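Motility-associated killing factor MakB (Vibrio cholerae serotype O1, PDB 6W1W) probably serves as one component of a three-part alpha-pore-forming cytotoxin made by the cholera bacterium. Local coordinates at residues T78-Y83 against A321-I326; T119-A124 against P281-L286; D18-F23 against K71-I76. All blocks are in the same frame, centred on the assembly; numbering follows the deposited sequence.

Contact 1 of 3, residues T78-Y83 against A321-I326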
loop_
_atom_site.group_PDB
_atom_site.type_symbol
_atom_site.label_atom_id
_atom_site.label_comp_id
_atom_site.label_asym_id
_atom_site.label_seq_id
_atom_site.Cartn_x
_atom_site.Cartn_y
_atom_site.Cartn_z
ATOM N N THR A 78 15.848 -6.141 3.875
ATOM C CA THR A 78 17.192 -6.560 4.253
ATOM C C THR A 78 17.220 -7.324 5.573
ATOM O O THR A 78 18.199 -8.031 5.841
ATOM C CB THR A 78 18.120 -5.345 4.328
ATOM O OG1 THR A 78 19.484 -5.780 4.317
ATOM C CG2 THR A 78 17.866 -4.546 5.600
ATOM N N SER A 79 16.174 -7.213 6.399
ATOM C CA SER A 79 16.184 -7.913 7.681
ATOM C C SER A 79 16.117 -9.424 7.493
ATOM O O SER A 79 16.718 -10.172 8.274
ATOM C CB SER A 79 15.033 -7.429 8.564
ATOM O OG SER A 79 13.777 -7.865 8.078
ATOM N N PHE A 80 15.405 -9.889 6.465
ATOM C CA PHE A 80 15.333 -11.321 6.199
ATOM C C PHE A 80 16.501 -11.803 5.349
ATOM O O PHE A 80 16.899 -12.970 5.454
ATOM C CB PHE A 80 14.007 -11.665 5.516
ATOM C CG PHE A 80 12.828 -11.656 6.446
ATOM C CD1 PHE A 80 12.121 -10.488 6.682
ATOM C CD2 PHE A 80 12.423 -12.818 7.083
ATOM C CE1 PHE A 80 11.034 -10.477 7.539
ATOM C CE2 PHE A 80 11.337 -12.813 7.937
ATOM C CZ PHE A 80 10.642 -11.640 8.165
ATOM N N ILE A 81 17.062 -10.931 4.510
ATOM C CA ILE A 81 18.210 -11.316 3.696
ATOM C C ILE A 81 19.466 -11.415 4.551
ATOM O O ILE A 81 20.195 -12.413 4.498
ATOM C CB ILE A 81 18.394 -10.327 2.532
ATOM C CG1 ILE A 81 17.218 -10.429 1.559
ATOM C CG2 ILE A 81 19.709 -10.585 1.817
ATOM C CD1 ILE A 81 17.308 -9.465 0.399
ATOM N N ASN A 82 19.735 -10.384 5.357
ATOM C CA ASN A 82 20.916 -10.403 6.213
ATOM C C ASN A 82 20.840 -11.515 7.253
ATOM O O ASN A 82 21.867 -12.111 7.601
ATOM C CB ASN A 82 21.095 -9.041 6.894
ATOM C CG ASN A 82 22.239 -9.030 7.901
ATOM O OD1 ASN A 82 23.412 -9.092 7.527
ATOM N ND2 ASN A 82 21.901 -8.931 9.185
ATOM N N TYR A 83 19.639 -11.821 7.753
ATOM C CA TYR A 83 19.530 -12.841 8.792
ATOM C C TYR A 83 19.885 -14.224 8.258
ATOM O O TYR A 83 20.523 -15.018 8.959
ATOM C CB TYR A 83 18.129 -12.853 9.399
ATOM C CG TYR A 83 17.992 -13.862 10.517
ATOM C CD1 TYR A 83 18.532 -13.617 11.773
ATOM C CD2 TYR A 83 17.342 -15.069 10.315
ATOM C CE1 TYR A 83 18.421 -14.541 12.798
ATOM C CE2 TYR A 83 17.224 -15.999 11.334
ATOM C CZ TYR A 83 17.763 -15.732 12.573
ATOM O OH TYR A 83 17.641 -16.661 13.582
ATOM N N ALA A 321 18.311 -24.221 4.957
ATOM C CA ALA A 321 17.720 -24.364 3.631
ATOM C C ALA A 321 16.361 -23.684 3.551
ATOM O O ALA A 321 15.971 -23.200 2.481
ATOM C CB ALA A 321 17.595 -25.841 3.262
ATOM N N SER A 322 15.630 -23.637 4.667
ATOM C CA SER A 322 14.361 -22.921 4.701
ATOM C C SER A 322 14.564 -21.412 4.744
ATOM O O SER A 322 13.745 -20.664 4.198
ATOM C CB SER A 322 13.530 -23.379 5.900
ATOM O OG SER A 322 13.244 -24.763 5.821
ATOM N N TRP A 323 15.637 -20.946 5.390
ATOM C CA TRP A 323 15.949 -19.521 5.349
ATOM C C TRP A 323 16.379 -19.090 3.957
ATOM O O TRP A 323 16.111 -17.952 3.551
ATOM C CB TRP A 323 17.029 -19.173 6.378
ATOM C CG TRP A 323 16.480 -19.133 7.761
ATOM C CD1 TRP A 323 16.690 -20.040 8.760
ATOM C CD2 TRP A 323 15.586 -18.150 8.292
ATOM N NE1 TRP A 323 15.989 -19.674 9.882
ATOM C CE2 TRP A 323 15.303 -18.517 9.620
ATOM C CE3 TRP A 323 15.001 -16.992 7.773
ATOM C CZ2 TRP A 323 14.466 -17.764 10.438
ATOM C CZ3 TRP A 323 14.169 -16.249 8.585
ATOM C CH2 TRP A 323 13.909 -16.637 9.901
ATOM N N LYS A 324 17.036 -19.981 3.211
ATOM C CA LYS A 324 17.404 -19.657 1.838
ATOM C C LYS A 324 16.164 -19.466 0.976
ATOM O O LYS A 324 16.138 -18.593 0.100
ATOM C CB LYS A 324 18.305 -20.749 1.260
ATOM C CG LYS A 324 18.987 -20.369 -0.050
ATOM C CD LYS A 324 19.818 -19.102 0.105
ATOM C CE LYS A 324 20.595 -18.775 -1.163
ATOM N NZ LYS A 324 19.702 -18.559 -2.335
ATOM N N THR A 325 15.119 -20.261 1.223
ATOM C CA THR A 325 13.866 -20.091 0.494
ATOM C C THR A 325 13.209 -18.758 0.840
ATOM O O THR A 325 12.685 -18.067 -0.042
ATOM C CB THR A 325 12.919 -21.260 0.793
ATOM O OG1 THR A 325 13.555 -22.504 0.459
ATOM C CG2 THR A 325 11.636 -21.132 -0.011
ATOM N N ILE A 326 13.246 -18.370 2.118
ATOM C CA ILE A 326 12.638 -17.108 2.528
ATOM C C ILE A 326 13.464 -15.930 2.025
ATOM O O ILE A 326 12.917 -14.914 1.582
ATOM C CB ILE A 326 12.457 -17.069 4.057
ATOM C CG1 ILE A 326 11.536 -18.205 4.505
ATOM C CG2 ILE A 326 11.896 -15.725 4.501
ATOM C CD1 ILE A 326 11.182 -18.166 5.962
#

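Contact 2 of 3, residues T119-A124 against P281-L286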
loop_
_atom_site.group_PDB
_atom_site.type_symbol
_atom_site.label_atom_id
_atom_site.label_comp_id
_atom_site.label_asym_id
_atom_site.label_seq_id
_atom_site.Cartn_x
_atom_site.Cartn_y
_atom_site.Cartn_z
ATOM N N THR A 119 12.887 -5.448 17.239
ATOM C CA THR A 119 12.782 -4.060 17.677
ATOM C C THR A 119 12.459 -3.137 16.506
ATOM O O THR A 119 11.457 -2.414 16.528
ATOM C CB THR A 119 14.075 -3.632 18.374
ATOM O OG1 THR A 119 14.115 -4.188 19.696
ATOM C CG2 THR A 119 14.155 -2.115 18.468
ATOM N N LEU A 120 13.289 -3.163 15.460
ATOM C CA LEU A 120 13.086 -2.270 14.323
ATOM C C LEU A 120 11.791 -2.561 13.570
ATOM O O LEU A 120 11.349 -1.723 12.778
ATOM C CB LEU A 120 14.284 -2.353 13.374
ATOM C CG LEU A 120 15.487 -1.450 13.671
ATOM C CD1 LEU A 120 15.063 0.017 13.747
ATOM C CD2 LEU A 120 16.220 -1.875 14.942
ATOM N N THR A 121 11.175 -3.724 13.797
ATOM C CA THR A 121 9.854 -3.984 13.231
ATOM C C THR A 121 8.770 -3.261 14.022
ATOM O O THR A 121 7.913 -2.586 13.442
ATOM C CB THR A 121 9.565 -5.488 13.196
ATOM O OG1 THR A 121 10.404 -6.123 12.226
ATOM C CG2 THR A 121 8.107 -5.747 12.842
ATOM N N ASN A 122 8.799 -3.388 15.351
ATOM C CA ASN A 122 7.792 -2.729 16.179
ATOM C C ASN A 122 7.895 -1.212 16.100
ATOM O O ASN A 122 6.890 -0.516 16.284
ATOM C CB ASN A 122 7.915 -3.195 17.628
ATOM C CG ASN A 122 7.500 -4.640 17.806
ATOM O OD1 ASN A 122 6.672 -5.154 17.050
ATOM N ND2 ASN A 122 8.070 -5.305 18.806
ATOM N N GLU A 123 9.090 -0.682 15.839
ATOM C CA GLU A 123 9.215 0.750 15.595
ATOM C C GLU A 123 8.688 1.130 14.218
ATOM O O GLU A 123 8.182 2.242 14.035
ATOM C CB GLU A 123 10.671 1.195 15.748
ATOM C CG GLU A 123 11.192 1.108 17.175
ATOM C CD GLU A 123 12.561 1.737 17.340
ATOM O OE1 GLU A 123 13.133 2.208 16.331
ATOM O OE2 GLU A 123 13.063 1.762 18.483
ATOM N N ALA A 124 8.784 0.224 13.246
ATOM C CA ALA A 124 8.207 0.504 11.937
ATOM C C ALA A 124 6.688 0.548 11.998
ATOM O O ALA A 124 6.057 1.255 11.205
ATOM C CB ALA A 124 8.657 -0.541 10.918
ATOM N N PRO A 281 2.660 -6.617 13.167
ATOM C CA PRO A 281 2.834 -7.367 14.423
ATOM C C PRO A 281 2.957 -8.864 14.213
ATOM O O PRO A 281 3.693 -9.526 14.957
ATOM C CB PRO A 281 1.577 -7.009 15.229
ATOM C CG PRO A 281 0.597 -6.518 14.222
ATOM C CD PRO A 281 1.419 -5.823 13.185
ATOM N N ALA A 282 2.261 -9.425 13.222
ATOM C CA ALA A 282 2.455 -10.836 12.909
ATOM C C ALA A 282 3.851 -11.092 12.356
ATOM O O ALA A 282 4.410 -12.175 12.562
ATOM C CB ALA A 282 1.387 -11.308 11.925
ATOM N N LEU A 283 4.433 -10.108 11.665
ATOM C CA LEU A 283 5.819 -10.238 11.229
ATOM C C LEU A 283 6.780 -10.102 12.404
ATOM O O LEU A 283 7.801 -10.797 12.463
ATOM C CB LEU A 283 6.136 -9.198 10.156
ATOM C CG LEU A 283 7.428 -9.447 9.374
ATOM C CD1 LEU A 283 7.132 -10.210 8.085
ATOM C CD2 LEU A 283 8.169 -8.143 9.097
ATOM N N SER A 284 6.480 -9.200 13.343
ATOM C CA SER A 284 7.286 -9.101 14.556
ATOM C C SER A 284 7.194 -10.381 15.374
ATOM O O SER A 284 8.203 -10.869 15.895
ATOM C CB SER A 284 6.843 -7.898 15.392
ATOM O OG SER A 284 6.520 -8.281 16.719
ATOM N N LEU A 285 5.988 -10.946 15.487
ATOM C CA LEU A 285 5.827 -12.223 16.173
ATOM C C LEU A 285 6.636 -13.324 15.501
ATOM O O LEU A 285 7.045 -14.282 16.164
ATOM C CB LEU A 285 4.348 -12.606 16.232
ATOM C CG LEU A 285 4.005 -13.961 16.858
ATOM C CD1 LEU A 285 4.433 -14.016 18.320
ATOM C CD2 LEU A 285 2.521 -14.270 16.715
ATOM N N LEU A 286 6.880 -13.203 14.193
ATOM C CA LEU A 286 7.695 -14.194 13.499
ATOM C C LEU A 286 9.113 -14.217 14.053
ATOM O O LEU A 286 9.669 -15.287 14.328
ATOM C CB LEU A 286 7.713 -13.913 11.997
ATOM C CG LEU A 286 8.570 -14.912 11.220
ATOM C CD1 LEU A 286 8.084 -16.306 11.534
ATOM C CD2 LEU A 286 8.529 -14.643 9.724
#

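Contact 3 of 3, residues D18-F23 against K71-I76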
loop_
_atom_site.group_PDB
_atom_site.type_symbol
_atom_site.label_atom_id
_atom_site.label_comp_id
_atom_site.label_asym_id
_atom_site.label_seq_id
_atom_site.Cartn_x
_atom_site.Cartn_y
_atom_site.Cartn_z
ATOM N N ASP A 18 1.604 -10.292 2.956
ATOM C CA ASP A 18 0.605 -9.415 3.555
ATOM C C ASP A 18 1.190 -8.062 3.941
ATOM O O ASP A 18 0.500 -7.044 3.830
ATOM C CB ASP A 18 -0.035 -10.092 4.767
ATOM C CG ASP A 18 -1.231 -10.950 4.393
ATOM O OD1 ASP A 18 -1.447 -11.171 3.182
ATOM O OD2 ASP A 18 -1.960 -11.392 5.303
ATOM N N VAL A 19 2.448 -8.021 4.388
ATOM C CA VAL A 19 3.073 -6.729 4.658
ATOM C C VAL A 19 3.532 -6.053 3.374
ATOM O O VAL A 19 3.664 -4.823 3.343
ATOM C CB VAL A 19 4.249 -6.863 5.641
ATOM C CG1 VAL A 19 3.777 -7.453 6.964
ATOM C CG2 VAL A 19 5.363 -7.704 5.041
ATOM N N TYR A 20 3.775 -6.827 2.314
ATOM C CA TYR A 20 4.057 -6.242 1.006
ATOM C C TYR A 20 2.790 -5.667 0.388
ATOM O O TYR A 20 2.793 -4.547 -0.135
ATOM C CB TYR A 20 4.684 -7.300 0.095
ATOM C CG TYR A 20 4.988 -6.849 -1.321
ATOM C CD1 TYR A 20 5.635 -5.646 -1.573
ATOM C CD2 TYR A 20 4.660 -7.653 -2.405
ATOM C CE1 TYR A 20 5.925 -5.247 -2.872
ATOM C CE2 TYR A 20 4.945 -7.265 -3.703
ATOM C CZ TYR A 20 5.576 -6.064 -3.934
ATOM O OH TYR A 20 5.857 -5.685 -5.231
ATOM N N THR A 21 1.690 -6.425 0.445
ATOM C CA THR A 21 0.404 -5.928 -0.035
ATOM C C THR A 21 0.011 -4.642 0.684
ATOM O O THR A 21 -0.357 -3.647 0.049
ATOM C CB THR A 21 -0.674 -6.999 0.151
ATOM O OG1 THR A 21 -0.463 -8.061 -0.789
ATOM C CG2 THR A 21 -2.073 -6.408 -0.039
ATOM N N ASP A 22 0.101 -4.641 2.017
ATOM C CA ASP A 22 -0.223 -3.446 2.787
ATOM C C ASP A 22 0.790 -2.329 2.594
ATOM O O ASP A 22 0.509 -1.188 2.971
ATOM C CB ASP A 22 -0.341 -3.792 4.272
ATOM C CG ASP A 22 -1.587 -4.591 4.578
ATOM O OD1 ASP A 22 -1.474 -5.685 5.173
ATOM O OD2 ASP A 22 -2.685 -4.131 4.199
ATOM N N PHE A 23 1.954 -2.627 2.019
ATOM C CA PHE A 23 2.880 -1.568 1.639
ATOM C C PHE A 23 2.480 -0.947 0.307
ATOM O O PHE A 23 2.474 0.280 0.163
ATOM C CB PHE A 23 4.304 -2.113 1.559
ATOM C CG PHE A 23 5.303 -1.318 2.342
ATOM C CD1 PHE A 23 5.795 -0.117 1.852
ATOM C CD2 PHE A 23 5.757 -1.773 3.572
ATOM C CE1 PHE A 23 6.719 0.613 2.580
ATOM C CE2 PHE A 23 6.679 -1.047 4.301
ATOM C CZ PHE A 23 7.160 0.145 3.807
ATOM N N LYS A 71 12.663 3.836 3.121
ATOM C CA LYS A 71 13.617 3.456 4.159
ATOM C C LYS A 71 13.127 2.242 4.940
ATOM O O LYS A 71 13.886 1.295 5.171
ATOM C CB LYS A 71 13.865 4.634 5.101
ATOM C CG LYS A 71 14.737 5.746 4.531
ATOM C CD LYS A 71 15.068 6.779 5.606
ATOM C CE LYS A 71 16.121 7.777 5.133
ATOM N NZ LYS A 71 15.616 8.673 4.055
ATOM N N ILE A 72 11.857 2.257 5.357
ATOM C CA ILE A 72 11.321 1.169 6.171
ATOM C C ILE A 72 11.217 -0.110 5.352
ATOM O O ILE A 72 11.502 -1.207 5.850
ATOM C CB ILE A 72 9.961 1.572 6.771
ATOM C CG1 ILE A 72 10.127 2.727 7.759
ATOM C CG2 ILE A 72 9.301 0.388 7.458
ATOM C CD1 ILE A 72 10.911 2.358 8.997
ATOM N N PHE A 73 10.813 0.005 4.086
ATOM C CA PHE A 73 10.654 -1.180 3.246
ATOM C C PHE A 73 11.993 -1.871 3.014
ATOM O O PHE A 73 12.113 -3.087 3.195
ATOM C CB PHE A 73 10.002 -0.801 1.918
ATOM C CG PHE A 73 9.889 -1.944 0.954
ATOM C CD1 PHE A 73 10.479 -1.871 -0.297
ATOM C CD2 PHE A 73 9.201 -3.097 1.302
ATOM C CE1 PHE A 73 10.382 -2.921 -1.190
ATOM C CE2 PHE A 73 9.099 -4.151 0.415
ATOM C CZ PHE A 73 9.691 -4.062 -0.834
ATOM N N ALA A 74 13.017 -1.109 2.617
ATOM C CA ALA A 74 14.356 -1.678 2.497
ATOM C C ALA A 74 14.862 -2.203 3.833
ATOM O O ALA A 74 15.706 -3.106 3.867
ATOM C CB ALA A 74 15.324 -0.636 1.940
ATOM N N GLN A 75 14.368 -1.649 4.941
ATOM C CA GLN A 75 14.807 -2.114 6.252
ATOM C C GLN A 75 14.228 -3.485 6.580
ATOM O O GLN A 75 14.898 -4.308 7.212
ATOM C CB GLN A 75 14.420 -1.082 7.312
ATOM C CG GLN A 75 14.540 -1.521 8.765
ATOM C CD GLN A 75 14.101 -0.428 9.728
ATOM O OE1 GLN A 75 14.447 0.742 9.555
ATOM N NE2 GLN A 75 13.313 -0.801 10.732
ATOM N N ILE A 76 12.997 -3.759 6.143
ATOM C CA ILE A 76 12.387 -5.064 6.374
ATOM C C ILE A 76 12.800 -6.077 5.306
ATOM O O ILE A 76 12.946 -7.267 5.606
ATOM C CB ILE A 76 10.859 -4.906 6.455
ATOM C CG1 ILE A 76 10.477 -4.270 7.798
ATOM C CG2 ILE A 76 10.167 -6.240 6.274
ATOM C CD1 ILE A 76 9.002 -4.029 7.970
#

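Contact 1 of 3, residues T78-Y83 against A321-I326
Trp323 carries most of this helix-to-helix contact, offering the face of its indole to Tyr83 and the rim to Phe80. The Tyr83 ring comes in edge first: Tyr83 CE2 stands 3.4 Å above the indole plane, displaced toward the rim and nearest to Trp323 CZ2. The ring planes meet at 69° and the centroid of the tyrosine ring is 4.8 Å from that of the six-membered indole ring, a T-shaped pair in which the slightly positive C-H edge faces the electron-rich indole. Tyr83 extends toward the indole because its CG is anti to the backbone N (chi1 -178°). Trp323 has its CG anti to the carbonyl carbon, which carries the broad ring system across to Tyr83. Its one polar atom, NE1, is satisfied by the backbone O of Leu5 near the N terminus, so a buried tryptophan costs no lost hydrogen bond. At the indole rim, Trp323 CZ3 lies 4.1 Å from Phe80 CD2.

One turn on, Ile326 meets the same phenylalanine, CG2 lying 3.9 Å from Phe80 CD2. A beta-branched side chain suits this place, since one branch can touch Phe80 while the residue also packs on Ala12 and Leu13 of helix 9-35. Beyond the two segments Trp287 of helix 276-302 adds a further aromatic layer, its ring meeting both Phe80 and Tyr83.

The axes of the two segments approach to 9.4 Å, their directions 148° apart, and apolar groups recur on each helix three residues apart, Phe80 and Tyr83 facing Trp323 and Ile326. Such spacing brings side chains to one face of each helix, as where helices pack face to face; here it joins helices 69-90 and 316-333 of an elongated bundle resembling those of alpha-pore-forming toxins.

Contact 2 of 3, residues T119-A124 against P281-L286
Asn122 OD1 accepts a hydrogen bond from Ser284 OG, 3.1 Å away, a weak one between helix 100-151 and helix 276-302 that probably adds little. The asparagine sits on the partly exposed margin of the contact, where an amide can reach across without being wholly buried. Beside it lies the main link, which is apolar packing: Thr121 CG2 rests 3.6 Å from Ser284 CB. The threonine methyl is held toward the serine because CG2 lies anti to the backbone N, while OG1, beside that N (chi1 -69°), bonds back to the O of Asn117 one turn earlier in its own helix. A hydroxyl satisfied in this way can be buried, leaving the methyl to do the packing.

The two segments are nearly antiparallel, at 172°, and their axes approach to 9.2 Å; this is a pairing of long neighbouring helices within the toxin's bundle. Serine is well placed at the crossing, since its small side chain lets the CA atoms of Thr121 and Ser284 come within 5.9 Å. More loosely, Leu283 CD2 approaches Thr121 OG1 at 4.3 Å, and that leucine also packs on Leu16 of helix 9-35 and on Ile76 of helix 69-90.

Contact 3 of 3, residues D18-F23 against K71-I76
Two antiparallel helices of the toxin's bundle, 9-35 and 69-90, meet here through a cluster of aromatic rings centred on Phe23 and Phe73. The axes of the two segments come no closer than 12.0 Å, at 167°, a wide spacing that large side chains are suited to bridge. Phe23 reaches across until its ring turns one face to the CB of Phe73: that CB sits over the ring, 4.0 Å from the centroid and 29° off the normal, in a CH-pi contact. Phe73 CD2 also lies over that face, near its centre. The phenyl groups themselves are oblique, with centroids 5.3 Å apart and planes at 49°. With CG anti to the backbone N, the Phe73 ring lies along its own helix, toward Tyr20, and its CB is left over the Phe23 face.

Ile72 adds its branch methyl at the rim of the Phe23 ring, CG2 lying 4.2 Å from Phe23 CZ and close to the ring plane. Tyr20, a turn before Phe23, meets the other ring at a looser 4.3 Å between its CD1 and Phe73 CE2; both of these residues are partly exposed, which suits a tyrosine with a hydroxyl at its end. Phe128 of helix 100-151 makes an edge-to-face pair with Phe23, while Val19 and Ile76 lean on helix 276-302 through Ser279 and Leu280.

Across the two segments the side-chain atoms that meet are all carbon, so adhesion here rests on dispersion, the weak electrostatics of C-H groups against a pi face and the hydrophobic effect, which depend far less on exact direction than hydrogen bonds do.

In the fold
From the N terminus, contact 3 closes first: helix 9-35 is joined to helix 69-90 across a loop that contains helix 46-66. Contact 1 opens just after it on that same helix and closes only at helix 316-333. Contact 2, between helices 100-151 and 276-302, lies wholly within this span, and its own loop contains strands 193-203 and 209-220. None of the three cross. Contact 2 touches both others, Leu283 CD1 packing on Phe80 of contact 1 and Ala124 on Ile72 of contact 3. The disulfide Cys90-Cys106 further ties helix 69-90 to helix 100-151. Together the contacts unite five helices; strands 338-346 and 351-354 follow the last closure.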